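Long-range contacts in protein, Family 18 Chitinase (Crocus vernus, PDB 3SIM), which probably binds chitin and hydrolyses its beta-1,4 glycosidic bonds, as a plant glycosyl hydrolase of family 18 with a TIM-barrel fold: residues 5-10 and 254-259; 64-69 and 117-122; 98-103 and 141-146; 159-164 and 183-188. One frame throughout, in Å; residues are numbered along the deposited sequence.

Interaction 1. Residues 5-10 and 254-259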
loop_
_atom_site.group_PDB
_atom_site.type_symbol
_atom_site.label_atom_id
_atom_site.label_comp_id
_atom_site.label_asym_id
_atom_site.label_seq_id
_atom_site.Cartn_x
_atom_site.Cartn_y
_atom_site.Cartn_z
ATOM N N GLU A 5 -6.791 -3.771 -1.678
ATOM C CA GLU A 5 -6.643 -4.817 -0.680
ATOM C C GLU A 5 -5.201 -5.245 -0.385
ATOM O O GLU A 5 -4.611 -5.925 -1.157
ATOM C CB GLU A 5 -7.478 -6.039 -1.069
ATOM C CG GLU A 5 -7.582 -7.143 -0.067
ATOM C CD GLU A 5 -8.639 -6.898 1.082
ATOM O OE1 GLU A 5 -9.293 -5.900 1.100
ATOM O OE2 GLU A 5 -8.791 -7.703 1.950
ATOM N N TYR A 6 -4.653 -4.842 0.751
ATOM C CA TYR A 6 -3.345 -5.353 1.173
ATOM C C TYR A 6 -3.404 -6.886 1.528
ATOM O O TYR A 6 -4.358 -7.305 2.055
ATOM C CB TYR A 6 -2.693 -4.505 2.260
ATOM C CG TYR A 6 -2.237 -3.138 1.780
ATOM C CD1 TYR A 6 -0.928 -2.864 1.506
ATOM C CD2 TYR A 6 -3.145 -2.164 1.491
ATOM C CE1 TYR A 6 -0.554 -1.602 1.049
ATOM C CE2 TYR A 6 -2.798 -0.954 1.026
ATOM C CZ TYR A 6 -1.511 -0.655 0.800
ATOM O OH TYR A 6 -1.201 0.563 0.348
ATOM N N ILE A 7 -2.400 -7.643 1.155
ATOM C CA ILE A 7 -2.361 -9.080 1.365
ATOM C C ILE A 7 -0.946 -9.680 1.456
ATOM O O ILE A 7 -0.022 -9.278 0.814
ATOM C CB ILE A 7 -3.215 -9.873 0.288
ATOM C CG1 ILE A 7 -3.308 -11.390 0.586
ATOM C CG2 ILE A 7 -2.648 -9.729 -1.019
ATOM C CD1 ILE A 7 -4.315 -12.062 -0.114
ATOM N N GLY A 8 -0.891 -10.731 2.252
ATOM C CA GLY A 8 0.299 -11.394 2.703
ATOM C C GLY A 8 1.023 -11.056 4.017
ATOM O O GLY A 8 2.040 -11.581 4.232
ATOM N N TYR A 9 0.465 -10.154 4.814
ATOM C CA TYR A 9 0.901 -9.787 6.133
ATOM C C TYR A 9 -0.328 -9.425 7.010
ATOM O O TYR A 9 -1.208 -8.795 6.546
ATOM C CB TYR A 9 1.884 -8.633 6.050
ATOM C CG TYR A 9 2.675 -8.374 7.306
ATOM C CD1 TYR A 9 3.862 -8.986 7.531
ATOM C CD2 TYR A 9 2.207 -7.533 8.245
ATOM C CE1 TYR A 9 4.540 -8.770 8.640
ATOM C CE2 TYR A 9 2.877 -7.286 9.353
ATOM C CZ TYR A 9 4.039 -7.903 9.564
ATOM O OH TYR A 9 4.680 -7.629 10.684
ATOM N N PRO A 10 -0.359 -9.840 8.268
ATOM C CA PRO A 10 0.672 -10.587 8.971
ATOM C C PRO A 10 0.920 -11.992 8.371
ATOM O O PRO A 10 0.117 -12.486 7.670
ATOM C CB PRO A 10 0.093 -10.738 10.380
ATOM C CG PRO A 10 -0.987 -9.795 10.495
ATOM C CD PRO A 10 -1.419 -9.391 9.184
ATOM N N THR A 254 -5.913 -5.839 6.501
ATOM C CA THR A 254 -5.384 -6.505 5.344
ATOM C C THR A 254 -6.272 -7.750 5.120
ATOM O O THR A 254 -7.059 -8.076 5.971
ATOM C CB THR A 254 -3.911 -7.040 5.582
ATOM O OG1 THR A 254 -3.936 -8.101 6.508
ATOM C CG2 THR A 254 -2.914 -5.944 6.009
ATOM N N ALA A 255 -6.106 -8.458 4.011
ATOM C CA ALA A 255 -6.895 -9.679 3.785
ATOM C C ALA A 255 -6.603 -10.735 4.911
ATOM O O ALA A 255 -7.429 -11.470 5.329
ATOM C CB ALA A 255 -6.627 -10.236 2.435
ATOM N N ASP A 256 -5.377 -10.717 5.367
ATOM C CA ASP A 256 -4.901 -11.636 6.338
ATOM C C ASP A 256 -5.628 -11.502 7.693
ATOM O O ASP A 256 -5.986 -12.467 8.247
ATOM C CB ASP A 256 -3.393 -11.531 6.435
ATOM C CG ASP A 256 -2.718 -11.752 5.091
ATOM O OD1 ASP A 256 -2.659 -10.862 4.285
ATOM O OD2 ASP A 256 -2.348 -12.836 4.841
ATOM N N THR A 257 -5.788 -10.288 8.159
ATOM C CA THR A 257 -6.629 -9.959 9.302
ATOM C C THR A 257 -8.118 -10.176 9.112
ATOM O O THR A 257 -8.757 -10.575 9.987
ATOM C CB THR A 257 -6.278 -8.621 10.025
ATOM O OG1 THR A 257 -6.578 -7.503 9.216
ATOM C CG2 THR A 257 -4.834 -8.632 10.439
ATOM N N SER A 258 -8.609 -9.932 7.916
ATOM C CA SER A 258 -9.992 -10.090 7.579
ATOM C C SER A 258 -10.529 -11.511 7.646
ATOM O O SER A 258 -11.684 -11.654 7.665
ATOM C CB SER A 258 -10.363 -9.415 6.238
ATOM O OG SER A 258 -10.201 -8.066 6.260
ATOM N N LYS A 259 -9.689 -12.533 7.692
ATOM C CA LYS A 259 -10.161 -13.902 7.766
ATOM C C LYS A 259 -11.053 -14.060 9.009
ATOM O O LYS A 259 -12.017 -14.691 8.967
ATOM C CB LYS A 259 -8.973 -14.844 7.835
ATOM C CG LYS A 259 -9.235 -16.259 7.999
ATOM C CD LYS A 259 -7.941 -17.013 7.958
ATOM C CE LYS A 259 -8.104 -18.370 7.490
HETATM O O HOH W 1 -0.025 -14.470 5.789
#
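Tyr-6 and Thr-254 to Ala-255 meet where the first strand of the TIM barrel, 2-7, runs beside the end of its last, 250-253, the seam that closes the barrel. Ala-255 N donates to Tyr-6 O at 2.9 Å, nearly straight, while the methyl Ala-255 CB faces Ile-7 CD1 (3.9 Å) and the carboxylate end of Glu-5. Beyond the strand, the chain at Gly-8 and Tyr-9 bends round Asp-256. Both amides share one oxygen, neither aimed squarely at it: Gly-8 N lies 2.7 Å and Tyr-9 N 3.2 Å from Asp-256 OD1, two weak, bent bonds. Thr-254 OG1 donates to Tyr-9 O at 2.8 Å, in the carbonyl plane, and as the N-cap it also accepts weak bonds from the amides of Asp-256 and Thr-257. Its chi1 of 69° sets OG1 between backbone N and carbonyl carbon, where it can serve both the helix start and the loop. A valine here would keep the branched bulk, but would probably leave Tyr-9 O without this donor and the first helical amides uncapped. Further out, Pro-10 CD rests on the methyl of Thr-257, whose hydroxyl bonds to Thr-221. Asp-256 OD2, also bound by Ser-13, accepts from a water at 3.0 Å, and the same water donates to Pro-10 O at 2.7 Å.

Interaction 2. Residues 64-69 and 117-122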
loop_
_atom_site.group_PDB
_atom_site.type_symbol
_atom_site.label_atom_id
_atom_site.label_comp_id
_atom_site.label_asym_id
_atom_site.label_seq_id
_atom_site.Cartn_x
_atom_site.Cartn_y
_atom_site.Cartn_z
ATOM N N ASP A 64 1.589 -18.282 -10.685
ATOM C CA ASP A 64 0.410 -18.987 -11.167
ATOM C C ASP A 64 -0.956 -18.560 -10.543
ATOM O O ASP A 64 -1.916 -18.461 -11.218
ATOM C CB ASP A 64 0.587 -20.499 -11.060
ATOM C CG ASP A 64 1.790 -21.050 -11.850
ATOM O OD1 ASP A 64 2.244 -20.515 -12.851
ATOM O OD2 ASP A 64 2.236 -22.073 -11.421
ATOM N N GLN A 65 -0.963 -18.336 -9.245
ATOM C CA GLN A 65 -2.154 -17.819 -8.575
ATOM C C GLN A 65 -2.569 -16.399 -9.096
ATOM O O GLN A 65 -3.724 -16.107 -9.287
ATOM C CB GLN A 65 -2.054 -17.862 -7.063
ATOM C CG GLN A 65 -1.912 -19.244 -6.498
ATOM C CD GLN A 65 -0.508 -19.791 -6.525
ATOM O OE1 GLN A 65 0.439 -19.147 -6.837
ATOM N NE2 GLN A 65 -0.412 -21.009 -6.224
ATOM N N ILE A 66 -1.568 -15.565 -9.332
ATOM C CA ILE A 66 -1.732 -14.222 -9.856
ATOM C C ILE A 66 -2.344 -14.229 -11.270
ATOM O O ILE A 66 -3.287 -13.534 -11.540
ATOM C CB ILE A 66 -0.432 -13.402 -9.778
ATOM C CG1 ILE A 66 -0.000 -13.171 -8.325
ATOM C CG2 ILE A 66 -0.585 -12.119 -10.492
ATOM C CD1 ILE A 66 1.356 -12.719 -8.147
ATOM N N SER A 67 -1.834 -15.114 -12.097
ATOM C CA SER A 67 -2.348 -15.338 -13.432
ATOM C C SER A 67 -3.757 -15.831 -13.426
ATOM O O SER A 67 -4.535 -15.342 -14.145
ATOM C CB SER A 67 -1.534 -16.388 -14.161
ATOM O OG SER A 67 -0.434 -15.838 -14.733
ATOM N N ALA A 68 -4.044 -16.808 -12.587
ATOM C CA ALA A 68 -5.389 -17.326 -12.440
ATOM C C ALA A 68 -6.433 -16.321 -11.928
ATOM O O ALA A 68 -7.497 -16.264 -12.429
ATOM C CB ALA A 68 -5.390 -18.527 -11.615
ATOM N N ILE A 69 -6.103 -15.554 -10.911
ATOM C CA ILE A 69 -7.023 -14.575 -10.399
ATOM C C ILE A 69 -7.332 -13.467 -11.428
ATOM O O ILE A 69 -8.408 -13.082 -11.589
ATOM C CB ILE A 69 -6.592 -14.007 -8.987
ATOM C CG1 ILE A 69 -7.786 -13.407 -8.259
ATOM C CG2 ILE A 69 -5.518 -13.037 -9.149
ATOM C CD1 ILE A 69 -8.718 -14.346 -7.835
ATOM N N TYR A 117 6.447 -12.232 -11.123
ATOM C CA TYR A 117 5.126 -12.387 -10.535
ATOM C C TYR A 117 3.971 -11.841 -11.434
ATOM O O TYR A 117 2.824 -11.869 -11.063
ATOM C CB TYR A 117 5.051 -11.847 -9.100
ATOM C CG TYR A 117 5.781 -12.689 -8.040
ATOM C CD1 TYR A 117 7.139 -12.638 -7.908
ATOM C CD2 TYR A 117 5.086 -13.499 -7.182
ATOM C CE1 TYR A 117 7.793 -13.409 -6.953
ATOM C CE2 TYR A 117 5.702 -14.224 -6.230
ATOM C CZ TYR A 117 7.056 -14.194 -6.116
ATOM O OH TYR A 117 7.655 -14.921 -5.178
ATOM N N ASN A 118 4.298 -11.371 -12.611
ATOM C CA ASN A 118 3.305 -10.737 -13.465
ATOM C C ASN A 118 2.604 -9.468 -12.878
ATOM O O ASN A 118 1.464 -9.368 -13.006
ATOM C CB ASN A 118 2.141 -11.705 -13.787
ATOM C CG ASN A 118 2.568 -13.140 -14.077
ATOM O OD1 ASN A 118 2.214 -14.085 -13.345
ATOM N ND2 ASN A 118 3.323 -13.302 -15.138
ATOM N N LEU A 119 3.316 -8.613 -12.182
ATOM C CA LEU A 119 2.771 -7.450 -11.460
ATOM C C LEU A 119 2.576 -6.205 -12.321
ATOM O O LEU A 119 3.248 -6.027 -13.291
ATOM C CB LEU A 119 3.623 -7.141 -10.232
ATOM C CG LEU A 119 3.876 -8.238 -9.182
ATOM C CD1 LEU A 119 4.695 -7.748 -7.981
ATOM C CD2 LEU A 119 2.625 -8.964 -8.780
ATOM N N ASP A 120 1.674 -5.345 -11.893
ATOM C CA ASP A 120 1.265 -4.143 -12.583
ATOM C C ASP A 120 1.690 -2.795 -11.971
ATOM O O ASP A 120 1.614 -1.760 -12.594
ATOM C CB ASP A 120 -0.244 -4.184 -12.704
ATOM C CG ASP A 120 -0.742 -5.483 -13.280
ATOM O OD1 ASP A 120 -0.572 -5.649 -14.485
ATOM O OD2 ASP A 120 -1.240 -6.312 -12.485
ATOM N N GLY A 121 2.102 -2.842 -10.725
ATOM C CA GLY A 121 2.423 -1.690 -9.934
ATOM C C GLY A 121 3.267 -1.876 -8.685
ATOM O O GLY A 121 3.542 -2.957 -8.303
ATOM N N ILE A 122 3.682 -0.775 -8.086
ATOM C CA ILE A 122 4.282 -0.762 -6.750
ATOM C C ILE A 122 3.629 0.223 -5.752
ATOM O O ILE A 122 2.968 1.153 -6.136
ATOM C CB ILE A 122 5.828 -0.651 -6.705
ATOM C CG1 ILE A 122 6.317 0.777 -6.764
ATOM C CG2 ILE A 122 6.457 -1.419 -7.761
ATOM C CD1 ILE A 122 5.776 1.498 -7.782
#
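Ile-66 points its side chain from helix 63-72 straight at the turn 117-119, and its two branches part there around the carbonyl of Tyr-117. With CG1 anti to its own carbonyl carbon (chi1 -64°) and the chain extended beyond it, CD1 reaches furthest and lies 3.4 Å from Tyr-117 O; CG2 comes to the same oxygen at 3.5 Å. The Tyr-117 ring does not offer a face to this methyl. Ile-66 CD1 sits at the ring edge, in its plane, 3.9 Å from Tyr-117 CD2 and equally near Tyr-117 CB, and the two side chains run at a slant to each other. From the strand side, Leu-119 brings CD2 to within 4.0 Å of Ile-66 CD1, at about a right angle to the direction of the tyrosine edge, so the methyl sits in the corner they make. The turn is the C-terminal end of helix 99-116: Asn-118, with positive phi (60°), closes it in a Schellman motif, and the chain then enters the barrel strand 121-125. The contact packs one outer helix of the TIM barrel against a helix-to-strand turn at the N-terminal end of its strands. Val-78 of the neighbouring strand 76-83 touches both Ile-66 and Leu-119. The carbonyl of Asn-118 is taken by Lys-70 NZ, one turn further along helix 63-72. At the outer margin, Ser-67 flanks the Asn-118 side chain.

Interaction 3. Residues 98-103 and 141-146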
loop_
_atom_site.group_PDB
_atom_site.type_symbol
_atom_site.label_atom_id
_atom_site.label_comp_id
_atom_site.label_asym_id
_atom_site.label_seq_id
_atom_site.Cartn_x
_atom_site.Cartn_y
_atom_site.Cartn_z
ATOM N N SER A 98 24.530 5.042 -1.157
ATOM C CA SER A 98 24.470 6.196 -2.018
ATOM C C SER A 98 23.171 6.127 -2.798
ATOM O O SER A 98 22.669 5.087 -2.966
ATOM C CB SER A 98 25.626 6.238 -3.015
ATOM O OG SER A 98 25.641 5.153 -3.867
ATOM N N VAL A 99 22.728 7.245 -3.324
ATOM C CA VAL A 99 21.538 7.250 -4.128
ATOM C C VAL A 99 21.698 6.382 -5.388
ATOM O O VAL A 99 20.826 5.625 -5.704
ATOM C CB VAL A 99 21.106 8.656 -4.498
ATOM C CG1 VAL A 99 20.061 8.628 -5.489
ATOM C CG2 VAL A 99 20.663 9.433 -3.274
ATOM N N ASP A 100 22.822 6.541 -6.070
ATOM C CA ASP A 100 23.079 5.888 -7.327
ATOM C C ASP A 100 23.120 4.396 -7.110
ATOM O O ASP A 100 22.548 3.688 -7.842
ATOM C CB ASP A 100 24.400 6.335 -7.976
ATOM C CG ASP A 100 24.324 7.678 -8.748
ATOM O OD1 ASP A 100 23.286 8.203 -9.097
ATOM O OD2 ASP A 100 25.362 8.231 -9.019
ATOM N N SER A 101 23.833 3.941 -6.087
ATOM C CA SER A 101 23.954 2.526 -5.793
ATOM C C SER A 101 22.652 1.839 -5.353
ATOM O O SER A 101 22.380 0.793 -5.782
ATOM C CB SER A 101 25.139 2.193 -4.885
ATOM O OG SER A 101 24.899 2.558 -3.599
ATOM N N TRP A 102 21.873 2.495 -4.508
ATOM C CA TRP A 102 20.566 2.002 -4.084
ATOM C C TRP A 102 19.590 1.851 -5.258
ATOM O O TRP A 102 19.106 0.823 -5.470
ATOM C CB TRP A 102 19.942 2.888 -2.994
ATOM C CG TRP A 102 18.801 2.272 -2.321
ATOM C CD1 TRP A 102 18.823 1.577 -1.168
ATOM C CD2 TRP A 102 17.446 2.288 -2.743
ATOM N NE1 TRP A 102 17.594 1.185 -0.841
ATOM C CE2 TRP A 102 16.728 1.577 -1.803
ATOM C CE3 TRP A 102 16.763 2.822 -3.832
ATOM C CZ2 TRP A 102 15.389 1.365 -1.920
ATOM C CZ3 TRP A 102 15.406 2.598 -3.932
ATOM C CH2 TRP A 102 14.750 1.885 -2.975
ATOM N N VAL A 103 19.471 2.878 -6.077
ATOM C CA VAL A 103 18.618 2.880 -7.236
ATOM C C VAL A 103 19.001 1.757 -8.241
ATOM O O VAL A 103 18.182 1.019 -8.647
ATOM C CB VAL A 103 18.623 4.243 -7.939
ATOM C CG1 VAL A 103 17.951 4.154 -9.252
ATOM C CG2 VAL A 103 17.974 5.290 -7.089
ATOM N N ILE A 141 13.440 6.856 -4.177
ATOM C CA ILE A 141 12.127 6.431 -4.579
ATOM C C ILE A 141 11.648 7.074 -5.884
ATOM O O ILE A 141 11.091 6.413 -6.689
ATOM C CB ILE A 141 11.056 6.578 -3.472
ATOM C CG1 ILE A 141 11.544 5.940 -2.180
ATOM C CG2 ILE A 141 9.712 6.038 -3.912
ATOM C CD1 ILE A 141 11.700 4.507 -2.242
ATOM N N GLY A 142 11.876 8.370 -6.018
ATOM C CA GLY A 142 11.493 9.092 -7.217
ATOM C C GLY A 142 12.197 8.536 -8.450
ATOM O O GLY A 142 11.540 8.211 -9.363
ATOM N N ARG A 143 13.508 8.325 -8.397
ATOM C CA ARG A 143 14.227 7.720 -9.502
ATOM C C ARG A 143 13.745 6.284 -9.804
ATOM O O ARG A 143 13.531 5.977 -10.894
ATOM C CB ARG A 143 15.750 7.783 -9.326
ATOM C CG ARG A 143 16.350 9.145 -9.612
ATOM C CD ARG A 143 17.828 9.275 -9.257
ATOM N NE ARG A 143 18.688 8.347 -9.940
ATOM C CZ ARG A 143 19.997 8.273 -9.783
ATOM N NH1 ARG A 143 20.667 7.376 -10.448
ATOM N NH2 ARG A 143 20.614 9.065 -8.958
ATOM N N LEU A 144 13.493 5.481 -8.786
ATOM C CA LEU A 144 12.974 4.137 -8.974
ATOM C C LEU A 144 11.623 4.105 -9.699
ATOM O O LEU A 144 11.544 3.441 -10.653
ATOM C CB LEU A 144 12.710 3.512 -7.615
ATOM C CG LEU A 144 12.735 2.018 -7.331
ATOM C CD1 LEU A 144 11.821 1.559 -6.193
ATOM C CD2 LEU A 144 12.745 1.083 -8.505
ATOM N N ILE A 145 10.633 4.846 -9.255
ATOM C CA ILE A 145 9.357 4.840 -9.916
ATOM C C ILE A 145 9.453 5.354 -11.369
ATOM O O ILE A 145 8.981 4.729 -12.220
ATOM C CB ILE A 145 8.343 5.647 -9.132
ATOM C CG1 ILE A 145 8.135 5.022 -7.760
ATOM C CG2 ILE A 145 7.044 5.833 -9.917
ATOM C CD1 ILE A 145 7.485 5.882 -6.808
ATOM N N THR A 146 10.168 6.443 -11.562
ATOM C CA THR A 146 10.329 7.100 -12.835
ATOM C C THR A 146 10.972 6.116 -13.824
ATOM O O THR A 146 10.434 5.909 -14.861
ATOM C CB THR A 146 11.158 8.433 -12.734
ATOM O OG1 THR A 146 10.482 9.425 -11.967
ATOM C CG2 THR A 146 11.403 8.979 -14.082
#
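Helices 99-103 and 141-146 run in broadly the same direction, their axes 9.9 Å apart at closest approach and crossing at -39°. Arg-143 spans the gap at the outer side: its chain, bent at chi3, carries the guanidinium to Asp-100. Both terminal nitrogens grip a single oxygen, Arg-143 NH2 to Asp-100 OD1 at 2.8 Å and Arg-143 NH1 to the same OD1 at 3.1 Å. OD1 lies in the guanidinium plane, yet the carboxylate is turned 71° from it, which makes this an end-on salt bridge and not a flat two-oxygen fork. Beneath, Val-103 CG2 packs against Arg-143 CB at 4.0 Å, and Val-99 CG1 approaches NH2. These are neighbouring outer helices of the TIM barrel, joined in sequence through strand 121-125. Toward the interior, Trp-102 has CG anti to its backbone N (chi1 -166°), which swings the indole below Val-103 toward the second helix. Its benzene end meets Ile-141 at a slant, Trp-102 CH2 to Ile-141 CD1 4.1 Å, and Leu-144 CG lies near CZ3. The indole NE1 is bonded to Asp-38, and Leu-144 continues the apolar seam along helix 99-116 against Ala-106, Val-107 and Leu-110.

Interaction 4. Residues 159-164 and 183-188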
loop_
_atom_site.group_PDB
_atom_site.type_symbol
_atom_site.label_atom_id
_atom_site.label_comp_id
_atom_site.label_asym_id
_atom_site.label_seq_id
_atom_site.Cartn_x
_atom_site.Cartn_y
_atom_site.Cartn_z
ATOM N N ILE A 159 1.695 5.641 -2.723
ATOM C CA ILE A 159 2.383 5.838 -1.458
ATOM C C ILE A 159 1.418 5.644 -0.282
ATOM O O ILE A 159 0.274 5.877 -0.427
ATOM C CB ILE A 159 3.161 7.190 -1.374
ATOM C CG1 ILE A 159 2.248 8.400 -1.556
ATOM C CG2 ILE A 159 4.261 7.260 -2.332
ATOM C CD1 ILE A 159 2.907 9.716 -1.432
ATOM N N SER A 160 1.906 5.230 0.880
ATOM C CA SER A 160 1.055 4.996 2.012
ATOM C C SER A 160 1.498 5.717 3.305
ATOM O O SER A 160 1.789 5.110 4.241
ATOM C CB SER A 160 0.796 3.492 2.237
ATOM O OG SER A 160 0.556 2.760 1.105
ATOM N N PRO A 161 1.486 7.038 3.306
ATOM C CA PRO A 161 1.876 7.834 4.455
ATOM C C PRO A 161 0.863 7.906 5.631
ATOM O O PRO A 161 -0.215 7.389 5.593
ATOM C CB PRO A 161 2.118 9.218 3.839
ATOM C CG PRO A 161 1.233 9.320 2.838
ATOM C CD PRO A 161 0.982 7.922 2.270
ATOM N N PHE A 162 1.296 8.559 6.694
ATOM C CA PHE A 162 0.525 8.897 7.879
ATOM C C PHE A 162 1.243 10.068 8.581
ATOM O O PHE A 162 2.326 10.400 8.208
ATOM C CB PHE A 162 0.269 7.691 8.808
ATOM C CG PHE A 162 1.477 6.873 9.096
ATOM C CD1 PHE A 162 1.936 5.871 8.238
ATOM C CD2 PHE A 162 2.208 7.107 10.232
ATOM C CE1 PHE A 162 3.065 5.168 8.542
ATOM C CE2 PHE A 162 3.328 6.386 10.497
ATOM C CZ PHE A 162 3.742 5.437 9.651
ATOM N N PRO A 163 0.611 10.686 9.565
ATOM C CA PRO A 163 1.059 11.999 9.995
ATOM C C PRO A 163 2.510 11.974 10.467
ATOM O O PRO A 163 3.217 12.785 10.041
ATOM C CB PRO A 163 0.139 12.315 11.120
ATOM C CG PRO A 163 -1.127 11.743 10.724
ATOM C CD PRO A 163 -0.737 10.428 10.052
ATOM N N SER A 164 2.926 10.994 11.238
ATOM C CA SER A 164 4.305 10.979 11.729
ATOM C C SER A 164 5.407 10.841 10.667
ATOM O O SER A 164 6.472 11.193 10.918
ATOM C CB SER A 164 4.537 10.038 12.883
ATOM O OG SER A 164 4.242 8.771 12.498
ATOM N N ILE A 183 -2.718 7.964 -3.313
ATOM C CA ILE A 183 -2.196 8.004 -1.988
ATOM C C ILE A 183 -3.110 7.251 -1.030
ATOM O O ILE A 183 -4.180 7.664 -0.737
ATOM C CB ILE A 183 -1.951 9.444 -1.536
ATOM C CG1 ILE A 183 -1.159 10.197 -2.575
ATOM C CG2 ILE A 183 -1.252 9.497 -0.178
ATOM C CD1 ILE A 183 -1.082 11.563 -2.314
ATOM N N ASN A 184 -2.630 6.117 -0.597
ATOM C CA ASN A 184 -3.310 5.292 0.333
ATOM C C ASN A 184 -3.003 5.691 1.787
ATOM O O ASN A 184 -2.263 5.041 2.458
ATOM C CB ASN A 184 -3.090 3.811 0.054
ATOM C CG ASN A 184 -3.337 3.409 -1.408
ATOM O OD1 ASN A 184 -4.231 3.868 -2.086
ATOM N ND2 ASN A 184 -2.549 2.495 -1.830
ATOM N N TYR A 185 -3.626 6.787 2.221
ATOM C CA TYR A 185 -3.340 7.383 3.513
ATOM C C TYR A 185 -3.853 6.447 4.579
ATOM O O TYR A 185 -4.853 5.891 4.442
ATOM C CB TYR A 185 -3.922 8.792 3.687
ATOM C CG TYR A 185 -3.195 9.691 4.612
ATOM C CD1 TYR A 185 -3.621 9.894 5.914
ATOM C CD2 TYR A 185 -2.079 10.374 4.203
ATOM C CE1 TYR A 185 -2.977 10.761 6.769
ATOM C CE2 TYR A 185 -1.410 11.197 5.022
ATOM C CZ TYR A 185 -1.839 11.391 6.327
ATOM O OH TYR A 185 -1.144 12.184 7.157
ATOM N N GLN A 186 -3.032 6.243 5.577
ATOM C CA GLN A 186 -3.237 5.292 6.646
ATOM C C GLN A 186 -4.026 5.963 7.835
ATOM O O GLN A 186 -3.485 6.346 8.842
ATOM C CB GLN A 186 -1.908 4.591 7.026
ATOM C CG GLN A 186 -1.188 3.747 5.969
ATOM C CD GLN A 186 -0.125 2.810 6.570
ATOM O OE1 GLN A 186 1.004 2.794 6.154
ATOM N NE2 GLN A 186 -0.522 2.059 7.545
ATOM N N PHE A 187 -5.315 6.081 7.653
ATOM C CA PHE A 187 -6.199 6.686 8.627
ATOM C C PHE A 187 -6.253 5.873 9.951
ATOM O O PHE A 187 -6.539 6.397 10.960
ATOM C CB PHE A 187 -7.578 7.076 8.054
ATOM C CG PHE A 187 -7.550 8.233 7.080
ATOM C CD1 PHE A 187 -7.639 9.529 7.497
ATOM C CD2 PHE A 187 -7.426 8.008 5.749
ATOM C CE1 PHE A 187 -7.593 10.548 6.604
ATOM C CE2 PHE A 187 -7.391 9.015 4.879
ATOM C CZ PHE A 187 -7.457 10.287 5.296
ATOM N N LYS A 188 -5.875 4.614 9.911
ATOM C CA LYS A 188 -5.831 3.822 11.131
ATOM C C LYS A 188 -4.786 4.339 12.152
ATOM O O LYS A 188 -4.833 4.023 13.273
ATOM C CB LYS A 188 -5.765 2.313 10.873
ATOM C CG LYS A 188 -4.714 1.830 9.975
ATOM C CD LYS A 188 -5.116 1.971 8.490
ATOM C CE LYS A 188 -4.096 1.409 7.563
ATOM N NZ LYS A 188 -3.138 0.814 8.285
#
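Ile-159 and Ile-183 form a parallel bridge between adjacent strands of the TIM barrel, and the chains stay joined as they leave it. Two backbone bonds do this: Asn-184 N to Ile-159 O at 2.9 Å and Gln-186 N to Pro-161 O at 3.0 Å. Between them Ser-160 CA makes a CA-H...O contact with Asn-184 O (3.3 Å).

The apolar contacts begin with Ile-159 and Ile-183 side by side, CG1 to CG2 3.9 Å. Pro-161 crosses both Ile-183, with CD on CG2 at 3.7 Å, and Tyr-185, with CG against CD2.

The tyrosine ring supplies the aromatic contacts. With CG anti to the backbone N (chi1 -152°) it swings back beneath the other chain, so that Phe-162 CA sits over its face, 4.2 Å from the centroid of the Tyr-185 ring, in a CH-pi contact. Pro-163 CD comes to 4.0 Å from Tyr-185 CE1.

Among polar ends, the tyrosine hydroxyl bonds to Asp-166 and Lys-209, and Ser-160 OG to Asp-123 and Tyr-6. A leucine in place of Tyr-185 would probably open a gap under Phe-162 and Pro-163 and leave Asp-166 and Lys-209 without their shared hydroxyl.

Asp-123 lies in the DxDxE sequence of family 18, so Ser-160 and Asn-184, linked through Tyr-6, probably belong to the polar network behind the catalytic centre.

How the interactions relate
From the N terminus, strand 2-7 opens interaction 1, whose partner 254-259 follows the last barrel strand; this contact closes the barrel and encloses the other three. Interaction 2 joins helix 63-72 to the turn into strand 121-125. Interaction 3 opens before interaction 2 closes, so the two cross along the chain, and they touch where Ile-122 packs on Ile-145. Interaction 4 follows both in series, tying the ends of strands 156-159 and 182-184. Inside the barrel it meets interaction 1 through the Tyr-6 hydroxyl. Interaction 2 seats an outer helix on a turn, interaction 3 pairs two outer helices, and interactions 1 and 4 join strand ends and the loops beyond.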